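Local coordinates for adenylate kinase (Desulfovibrio gigas, PDB 2XB4), which probably catalyses the reversible transfer of the terminal phosphate of ATP to AMP, yielding two ADP, and carries a bound zinc ion, at residues K172-D175 against I176-T180; F6-N9 against G10-K13; R36-G40 against G41-L45; K50-I53 against D54-D57. All blocks are in the same frame, centred on the assembly; numbering follows the deposited sequence.

Contact 1. Residues K172-D175 against I176-T180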
# COMPACT_ATOMS: atom_id res chain seq x y z
N LYS A 172 16.81 -8.31 9.83
CA LYS A 172 16.88 -9.72 10.08
C LYS A 172 17.34 -10.46 8.80
O LYS A 172 18.11 -11.41 8.95
CB LYS A 172 15.52 -10.25 10.46
CG LYS A 172 15.19 -9.76 11.95
CD LYS A 172 13.80 -10.07 12.27
CE LYS A 172 13.61 -9.93 13.78
NZ LYS A 172 12.56 -10.94 14.07
N ARG A 173 16.97 -10.01 7.58
CA ARG A 173 17.52 -10.68 6.40
C ARG A 173 19.03 -10.38 6.24
O ARG A 173 19.79 -11.28 5.83
CB ARG A 173 16.78 -10.30 5.11
CG ARG A 173 15.28 -10.73 5.08
CD ARG A 173 14.62 -10.23 3.79
NE ARG A 173 13.20 -10.20 4.03
CZ ARG A 173 12.40 -9.13 4.26
NH1 ARG A 173 12.77 -7.81 4.17
NH2 ARG A 173 11.12 -9.42 4.50
N HIS A 174 19.46 -9.14 6.57
CA HIS A 174 20.91 -8.79 6.46
C HIS A 174 21.76 -9.47 7.53
O HIS A 174 22.96 -9.90 7.27
CB HIS A 174 21.06 -7.26 6.51
CG HIS A 174 20.80 -6.58 5.20
ND1 HIS A 174 20.67 -5.21 5.08
CD2 HIS A 174 20.67 -7.07 3.94
CE1 HIS A 174 20.41 -4.89 3.81
NE2 HIS A 174 20.38 -6.00 3.10
N ASP A 175 21.17 -9.65 8.73
CA ASP A 175 21.76 -10.51 9.75
C ASP A 175 22.17 -11.85 9.23
O ASP A 175 23.31 -12.27 9.44
CB ASP A 175 20.86 -10.68 10.98
CG ASP A 175 20.86 -9.43 11.89
OD1 ASP A 175 21.63 -8.46 11.69
OD2 ASP A 175 20.05 -9.44 12.81
N ILE A 176 21.30 -12.50 8.46
CA ILE A 176 21.65 -13.79 7.95
C ILE A 176 22.65 -13.62 6.81
O ILE A 176 23.66 -14.32 6.75
CB ILE A 176 20.41 -14.55 7.44
CG1 ILE A 176 19.50 -14.89 8.64
CG2 ILE A 176 20.82 -15.85 6.65
CD1 ILE A 176 17.94 -15.09 8.16
N TYR A 177 22.37 -12.69 5.88
CA TYR A 177 23.23 -12.58 4.67
C TYR A 177 24.68 -12.25 5.12
O TYR A 177 25.69 -12.91 4.71
CB TYR A 177 22.74 -11.50 3.68
CG TYR A 177 23.63 -11.56 2.42
CD1 TYR A 177 23.39 -12.53 1.44
CD2 TYR A 177 24.81 -10.77 2.32
CE1 TYR A 177 24.24 -12.68 0.35
CE2 TYR A 177 25.68 -10.89 1.22
CZ TYR A 177 25.37 -11.85 0.24
OH TYR A 177 26.21 -12.01 -0.85
N TYR A 178 24.80 -11.30 6.06
CA TYR A 178 26.17 -10.79 6.33
C TYR A 178 26.92 -11.54 7.43
O TYR A 178 28.04 -11.18 7.78
CB TYR A 178 26.11 -9.30 6.67
CG TYR A 178 25.88 -8.43 5.42
CD1 TYR A 178 26.98 -7.91 4.69
CD2 TYR A 178 24.59 -8.10 5.01
CE1 TYR A 178 26.79 -7.11 3.52
CE2 TYR A 178 24.33 -7.27 3.88
CZ TYR A 178 25.45 -6.79 3.11
OH TYR A 178 25.27 -5.93 2.05
N ASN A 179 26.32 -12.62 7.90
CA ASN A 179 26.90 -13.49 8.96
C ASN A 179 28.08 -14.25 8.32
O ASN A 179 27.90 -15.18 7.47
CB ASN A 179 25.74 -14.38 9.49
CG ASN A 179 26.19 -15.51 10.36
OD1 ASN A 179 27.38 -15.66 10.69
ND2 ASN A 179 25.23 -16.41 10.68
N THR A 180 29.30 -13.86 8.69
CA THR A 180 30.49 -14.49 8.08
C THR A 180 30.93 -15.68 8.97
O THR A 180 31.94 -16.29 8.67
CB THR A 180 31.72 -13.49 7.98
OG1 THR A 180 32.11 -13.06 9.32
CG2 THR A 180 31.45 -12.26 7.11
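His174 and Tyr178, four residues apart where helix 167-177 runs out, meet as a T-shaped aromatic pair. The two side chains run alongside each other in the same direction, with ring centroids 5.3 Å apart and planes at 90°. Tyr178 presents its edge: CE2 lies 3.7 Å from His174 CD2, over one imidazole face but displaced toward the rim. Both CG atoms stand anti to their own carbonyl carbons (chi1 -82° for His174, -76° for Tyr178), which sends the rings off the same flank of the helix. Tyr177 CD2 lies over the centre of one face of the Tyr178 ring.

The backbone bonds belong to the last helical turn. Tyr177 N donates to Arg173 O at 2.9 Å and Tyr178 N to His174 O at 2.6 Å, both nearly straight, whereas Ile176 N makes only weak bonds to Lys172 O and Arg173 O. Tyr178 then leaves helical geometry, and Asn179 CB comes to 3.2 Å from Asp175 O.

The polar ends find partners outside the two segments: His174 NE2 in Asn9 O, Tyr178 OH in Leu114 O, Asp175 OD1 in a salt bridge to Arg116, and Asn179 ND2 in Asp54 O of the second subunit. The helix end, with Arg173 of the predicted AMP site, packs against helix 116-124 through His174 and Tyr178, helix 184-192 through Ile176 and Tyr177, and the phosphate-binding loop after strand 2-6.

Contact 2. Residues F6-N9 against G10-K13. With SRT (S,R meso-tartaric acid), chain C.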
# COMPACT_ATOMS: atom_id res chain seq x y z
N PHE A 6 25.25 -15.05 -5.50
CA PHE A 6 24.96 -14.55 -4.16
C PHE A 6 24.85 -12.99 -4.15
O PHE A 6 25.71 -12.28 -4.72
CB PHE A 6 26.11 -14.93 -3.18
CG PHE A 6 26.30 -16.44 -2.97
CD1 PHE A 6 25.58 -17.11 -1.97
CD2 PHE A 6 27.15 -17.16 -3.80
CE1 PHE A 6 25.80 -18.52 -1.72
CE2 PHE A 6 27.36 -18.53 -3.62
CZ PHE A 6 26.70 -19.25 -2.60
N GLY A 7 23.92 -12.46 -3.35
CA GLY A 7 23.98 -11.03 -3.03
C GLY A 7 22.85 -10.70 -2.02
O GLY A 7 21.85 -11.45 -1.96
N PRO A 8 23.00 -9.61 -1.26
CA PRO A 8 22.04 -9.26 -0.21
C PRO A 8 20.84 -8.58 -0.88
O PRO A 8 20.96 -8.11 -2.03
CB PRO A 8 22.75 -8.16 0.58
CG PRO A 8 23.75 -7.54 -0.38
CD PRO A 8 24.20 -8.72 -1.28
N ASN A 9 19.74 -8.47 -0.14
CA ASN A 9 18.69 -7.55 -0.58
C ASN A 9 19.24 -6.14 -0.74
O ASN A 9 20.05 -5.71 0.10
CB ASN A 9 17.54 -7.56 0.45
CG ASN A 9 16.68 -8.90 0.36
OD1 ASN A 9 16.75 -9.70 -0.61
ND2 ASN A 9 15.88 -9.08 1.33
N GLY A 10 18.88 -5.41 -1.80
CA GLY A 10 19.42 -4.05 -2.00
C GLY A 10 20.58 -4.03 -3.02
O GLY A 10 21.09 -2.95 -3.38
N SER A 11 20.99 -5.18 -3.53
CA SER A 11 22.18 -5.27 -4.45
C SER A 11 21.81 -5.40 -5.94
O SER A 11 22.71 -5.53 -6.78
CB SER A 11 23.11 -6.46 -4.10
OG SER A 11 22.48 -7.72 -4.31
N GLY A 12 20.52 -5.44 -6.30
CA GLY A 12 20.15 -5.54 -7.75
C GLY A 12 20.39 -6.95 -8.31
O GLY A 12 20.50 -7.14 -9.52
N LYS A 13 20.44 -7.94 -7.41
CA LYS A 13 20.82 -9.32 -7.73
C LYS A 13 19.87 -9.98 -8.83
O LYS A 13 20.36 -10.74 -9.68
CB LYS A 13 20.77 -10.17 -6.44
CG LYS A 13 21.21 -11.56 -6.71
CD LYS A 13 21.42 -12.39 -5.50
CE LYS A 13 20.23 -12.28 -4.55
NZ LYS A 13 19.24 -13.31 -4.79
O1 SRT C . 17.78 -4.67 -4.78
O11 SRT C . 17.11 -5.78 -6.63
C1 SRT C . 17.32 -5.67 -5.40
C2 SRT C . 17.31 -6.81 -4.48
O2 SRT C . 16.62 -6.72 -3.25
C3 SRT C . 17.80 -8.12 -5.00
O3 SRT C . 19.13 -7.73 -4.56
C4 SRT C . 17.36 -9.27 -4.19
O4 SRT C . 16.29 -9.80 -4.52
O41 SRT C . 18.08 -9.63 -3.26
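Residues Phe6-Asn9 and Gly10-Lys13 double back, their end-to-end directions 146° apart, through a type II turn from Pro8 to Ser11. Gly10 occupies the turn position with positive phi (100°). This is the P-loop of the nucleoside monophosphate kinases, and Gly12 is the N-cap of the next helix.

Pro8 O takes two bonds from Ser11: OG at 2.8 Å, in the carbonyl plane, and the backbone N at 3.3 Å, from above it. Ser11 OG, held between its own N and carbonyl carbon (chi1 65°), also lies 3.6 Å from Pro8 CD. The Lys13 chain, bent at chi3 and chi4, curls back toward Gly7, placing CE 3.2 Å from Gly7 O; its NZ forms a salt bridge with Asp83.

Meso-tartaric acid fills the cradle of amides: Gly10 N donates to O2 at 3.0 Å and Lys13 N to O3 at 3.1 Å, with weaker bonds from Ser11 N and Gly12 N; O3 also gives a weak bond to Pro8 O. Gly10 to Lys13 belong to the predicted ATP site, consistent with the ligand imitating a phosphate.

The loop joins central strand 2-6 to helix 13-24, with Ser11 and Lys13 against strand 108-113, and Pro8 against helix 167-177.

Contact 3. Residues R36-G40 against G41-L45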
# COMPACT_ATOMS: atom_id res chain seq x y z
N ARG A 36 7.62 -24.85 -4.96
CA ARG A 36 6.38 -25.00 -5.74
C ARG A 36 6.36 -26.20 -6.68
O ARG A 36 5.32 -26.86 -6.82
CB ARG A 36 6.04 -23.72 -6.52
CG ARG A 36 5.40 -22.63 -5.68
CD ARG A 36 4.89 -21.51 -6.60
NE ARG A 36 5.96 -20.99 -7.46
CZ ARG A 36 6.91 -20.11 -7.08
NH1 ARG A 36 6.99 -19.67 -5.82
NH2 ARG A 36 7.80 -19.68 -7.95
N GLU A 37 7.46 -26.47 -7.40
CA GLU A 37 7.58 -27.70 -8.19
C GLU A 37 7.39 -28.98 -7.31
O GLU A 37 6.73 -29.93 -7.69
CB GLU A 37 8.97 -27.77 -8.90
CG GLU A 37 9.32 -29.21 -9.49
CD GLU A 37 10.71 -29.36 -10.19
OE1 GLU A 37 11.33 -28.33 -10.44
OE2 GLU A 37 11.18 -30.50 -10.48
N HIS A 38 8.04 -29.05 -6.16
CA HIS A 38 8.03 -30.31 -5.41
C HIS A 38 6.85 -30.41 -4.38
O HIS A 38 6.14 -31.43 -4.29
CB HIS A 38 9.31 -30.40 -4.68
CG HIS A 38 10.46 -30.81 -5.53
ND1 HIS A 38 10.81 -32.13 -5.70
CD2 HIS A 38 11.37 -30.09 -6.20
CE1 HIS A 38 11.90 -32.20 -6.43
NE2 HIS A 38 12.29 -30.97 -6.71
N ILE A 39 6.68 -29.34 -3.59
CA ILE A 39 5.58 -29.28 -2.56
C ILE A 39 4.21 -29.22 -3.25
O ILE A 39 3.34 -30.09 -3.01
CB ILE A 39 5.79 -28.18 -1.44
CG1 ILE A 39 6.88 -28.58 -0.46
CG2 ILE A 39 4.53 -27.98 -0.55
CD1 ILE A 39 8.21 -28.20 -0.87
N GLY A 40 4.06 -28.26 -4.15
CA GLY A 40 2.91 -28.15 -5.00
C GLY A 40 2.73 -29.34 -5.96
O GLY A 40 1.63 -29.88 -6.06
N GLY A 41 3.75 -29.80 -6.65
CA GLY A 41 3.53 -30.93 -7.49
C GLY A 41 3.50 -32.33 -6.83
O GLY A 41 3.33 -33.35 -7.56
N GLY A 42 3.69 -32.42 -5.49
CA GLY A 42 3.56 -33.76 -4.77
C GLY A 42 4.59 -34.83 -5.30
O GLY A 42 4.25 -36.03 -5.55
N THR A 43 5.82 -34.38 -5.54
CA THR A 43 6.90 -35.32 -5.83
C THR A 43 7.03 -36.10 -4.50
O THR A 43 6.41 -35.71 -3.46
CB THR A 43 8.22 -34.63 -6.22
OG1 THR A 43 8.66 -33.78 -5.14
CG2 THR A 43 8.09 -33.86 -7.60
N GLU A 44 7.74 -37.23 -4.52
CA GLU A 44 7.92 -37.97 -3.26
C GLU A 44 8.68 -37.09 -2.25
O GLU A 44 8.29 -37.06 -1.07
CB GLU A 44 8.58 -39.33 -3.46
CG GLU A 44 8.00 -40.54 -2.60
CD GLU A 44 6.39 -40.73 -2.55
OE1 GLU A 44 5.65 -40.92 -3.55
OE2 GLU A 44 5.85 -40.69 -1.44
N LEU A 45 9.67 -36.32 -2.70
CA LEU A 45 10.37 -35.44 -1.78
C LEU A 45 9.40 -34.36 -1.35
O LEU A 45 9.40 -34.01 -0.17
CB LEU A 45 11.63 -34.80 -2.37
CG LEU A 45 12.80 -35.77 -2.67
CD1 LEU A 45 13.85 -35.10 -3.64
CD2 LEU A 45 13.48 -36.25 -1.41
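Gly42 N and Thr43 N both turn back to His38 O at the last turn of helix 31-40, the first in a weak bond and the second at 3.2 Å, in the carbonyl plane and on a lone pair. On the side chains, the imidazole of His38 meets the hydroxyl of Thr43: ND1 and OG1 are 2.8 Å apart in a hydrogen bond that either could donate, with OG1 at the ring edge near its plane. Thr43 OG1 sits between its backbone N and carbonyl carbon (chi1 60°), which turns it to the ND1 edge of the ring, while CG2 comes 3.7 Å from His38 ND1. The hydroxyl has a second partner in Gly46 N, and His38 NE2 has weak bonds to Met67 O and Thr71 OG1.

The backbone ending is a Schellman motif: Gly42 has a phi of 61°, and beside the Thr43 N bond to His38 O there is a weak one from Gly42 N to Ile39 O at 3.4 Å. Before it comes a wider pi-type turn, in which Gly41 N makes weak bonds to both Arg36 O and Glu37 O.

Both segments belong to the predicted NMP region, with Arg36 of the predicted AMP site. Leu45 rests on helix 61-75, where Lys75 also pairs with Glu37 OE1, and Ile39 touches helix 50-53.

Contact 4. Residues K50-I53 against D54-D57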
# COMPACT_ATOMS: atom_id res chain seq x y z
N LYS A 50 6.32 -31.36 2.85
CA LYS A 50 5.10 -30.67 3.20
C LYS A 50 4.60 -31.07 4.59
O LYS A 50 3.97 -30.22 5.25
CB LYS A 50 3.98 -30.90 2.14
CG LYS A 50 2.79 -29.89 2.28
CD LYS A 50 1.77 -30.22 1.22
CE LYS A 50 0.64 -29.13 1.21
NZ LYS A 50 0.02 -29.00 2.54
N GLU A 51 4.95 -32.27 5.07
CA GLU A 51 4.64 -32.64 6.47
C GLU A 51 5.40 -31.76 7.47
O GLU A 51 4.84 -31.46 8.52
CB GLU A 51 4.89 -34.11 6.72
CG GLU A 51 4.09 -34.99 5.75
CD GLU A 51 4.23 -36.54 5.97
OE1 GLU A 51 5.38 -36.98 6.27
OE2 GLU A 51 3.18 -37.25 5.85
N PHE A 52 6.64 -31.39 7.18
CA PHE A 52 7.30 -30.36 8.06
C PHE A 52 6.67 -28.99 7.96
O PHE A 52 6.36 -28.34 9.00
CB PHE A 52 8.80 -30.23 7.79
CG PHE A 52 9.57 -31.48 8.14
CD1 PHE A 52 9.61 -32.58 7.21
CD2 PHE A 52 10.25 -31.61 9.37
CE1 PHE A 52 10.36 -33.77 7.53
CE2 PHE A 52 10.95 -32.78 9.68
CZ PHE A 52 11.00 -33.87 8.76
N ILE A 53 6.50 -28.52 6.74
CA ILE A 53 5.99 -27.13 6.55
C ILE A 53 4.63 -27.04 7.28
O ILE A 53 4.32 -26.03 7.93
CB ILE A 53 5.88 -26.88 5.05
CG1 ILE A 53 7.31 -26.80 4.44
CG2 ILE A 53 5.03 -25.62 4.72
CD1 ILE A 53 7.25 -27.01 2.97
N ASP A 54 3.79 -28.08 7.17
CA ASP A 54 2.41 -28.03 7.73
C ASP A 54 2.29 -28.03 9.30
O ASP A 54 1.19 -27.85 9.84
CB ASP A 54 1.58 -29.16 7.11
CG ASP A 54 1.12 -28.86 5.65
OD1 ASP A 54 1.39 -27.73 5.11
OD2 ASP A 54 0.51 -29.78 5.04
N ARG A 55 3.39 -28.27 9.98
CA ARG A 55 3.59 -28.20 11.46
C ARG A 55 4.26 -26.84 11.80
O ARG A 55 4.49 -26.57 12.98
CB ARG A 55 4.74 -29.19 11.87
CG ARG A 55 4.51 -30.50 12.22
CD ARG A 55 5.90 -31.19 12.55
NE ARG A 55 5.60 -32.40 11.93
CZ ARG A 55 6.29 -33.17 11.14
NH1 ARG A 55 7.60 -33.11 10.87
NH2 ARG A 55 5.54 -34.10 10.67
N GLY A 56 4.65 -26.05 10.80
CA GLY A 56 5.49 -24.91 11.02
C GLY A 56 6.98 -25.23 11.22
O GLY A 56 7.69 -24.42 11.75
N ASP A 57 7.47 -26.41 10.86
CA ASP A 57 8.92 -26.63 10.97
C ASP A 57 9.56 -26.40 9.58
O ASP A 57 8.86 -26.42 8.53
CB ASP A 57 9.19 -28.08 11.42
CG ASP A 57 8.67 -28.37 12.84
OD1 ASP A 57 8.74 -27.50 13.74
OD2 ASP A 57 8.24 -29.51 13.08
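Lys50 and Asp54, one helical turn apart, form a salt bridge: Lys50 NZ lies 2.7 Å from Asp54 OD2, which accepts through its syn lone pair. The lysine reaches there by extending from a CG anti to its backbone N (chi1 -165°) and bending only at the last torsion. Lys50 O is taken separately by Asp54 N at 2.9 Å.

Beyond Asp54 the helix closes in a Schellman motif, with a type I turn from Ile53 to Gly56 and Gly56 at positive phi. Phe52 O accepts two bonds: Arg55 N and Asp57 N reach it at 3.1 and 2.9 Å from opposite faces of its plane. Ile53 O takes Gly56 N, from above its carbonyl plane.

The guanidinium of Arg55 lies over the Phe52 face as a cation-pi contact. Its CZ stands 4.8 Å from the centroid of the Phe52 ring, 18° off the ring normal, and NH1 lies 3.4 Å from Phe52 CD2. The two planes are 68° apart, so the group comes to the ring steeply, not flat. Glu51 O lies over the guanidinium face, 3.4 Å from Arg55 CZ, without a hydrogen bond. Arg55 NE instead pairs with Asp182 of the second subunit; Asn179 ND2 and Asn88 ND2 of that subunit donate to Asp54 O and Arg55 O.

In this predicted NMP region, with Asp57 of the predicted AMP site, the chemistry divides the work: internal bonds end the helix, while Asp54 O, Arg55 O and the Arg55 guanidinium bond across the subunit interface, where the phenyl face would probably stabilise the cation.

Overall arrangement
Contacts 1 and 2 form one unit, their centres 12 Å apart: His174 NE2 and Asn9 O are 3.0 Å apart, so the helix end abuts the loop that holds tartaric acid. Contacts 3 and 4 form a second unit in the NMP region, centres 14 Å apart, where Ile39 CG1 meets Ile53 CD1 at 3.8 Å. The two units do not touch; contacts 2 and 3 have nearest atoms about 13 Å apart, and the side chain of Arg36 lies about 13 Å from the ligand. Between subunits, however, Asp54 O of one copy accepts from Asn179 ND2 of the second subunit, so contact 4 meets contact 1 across the interface.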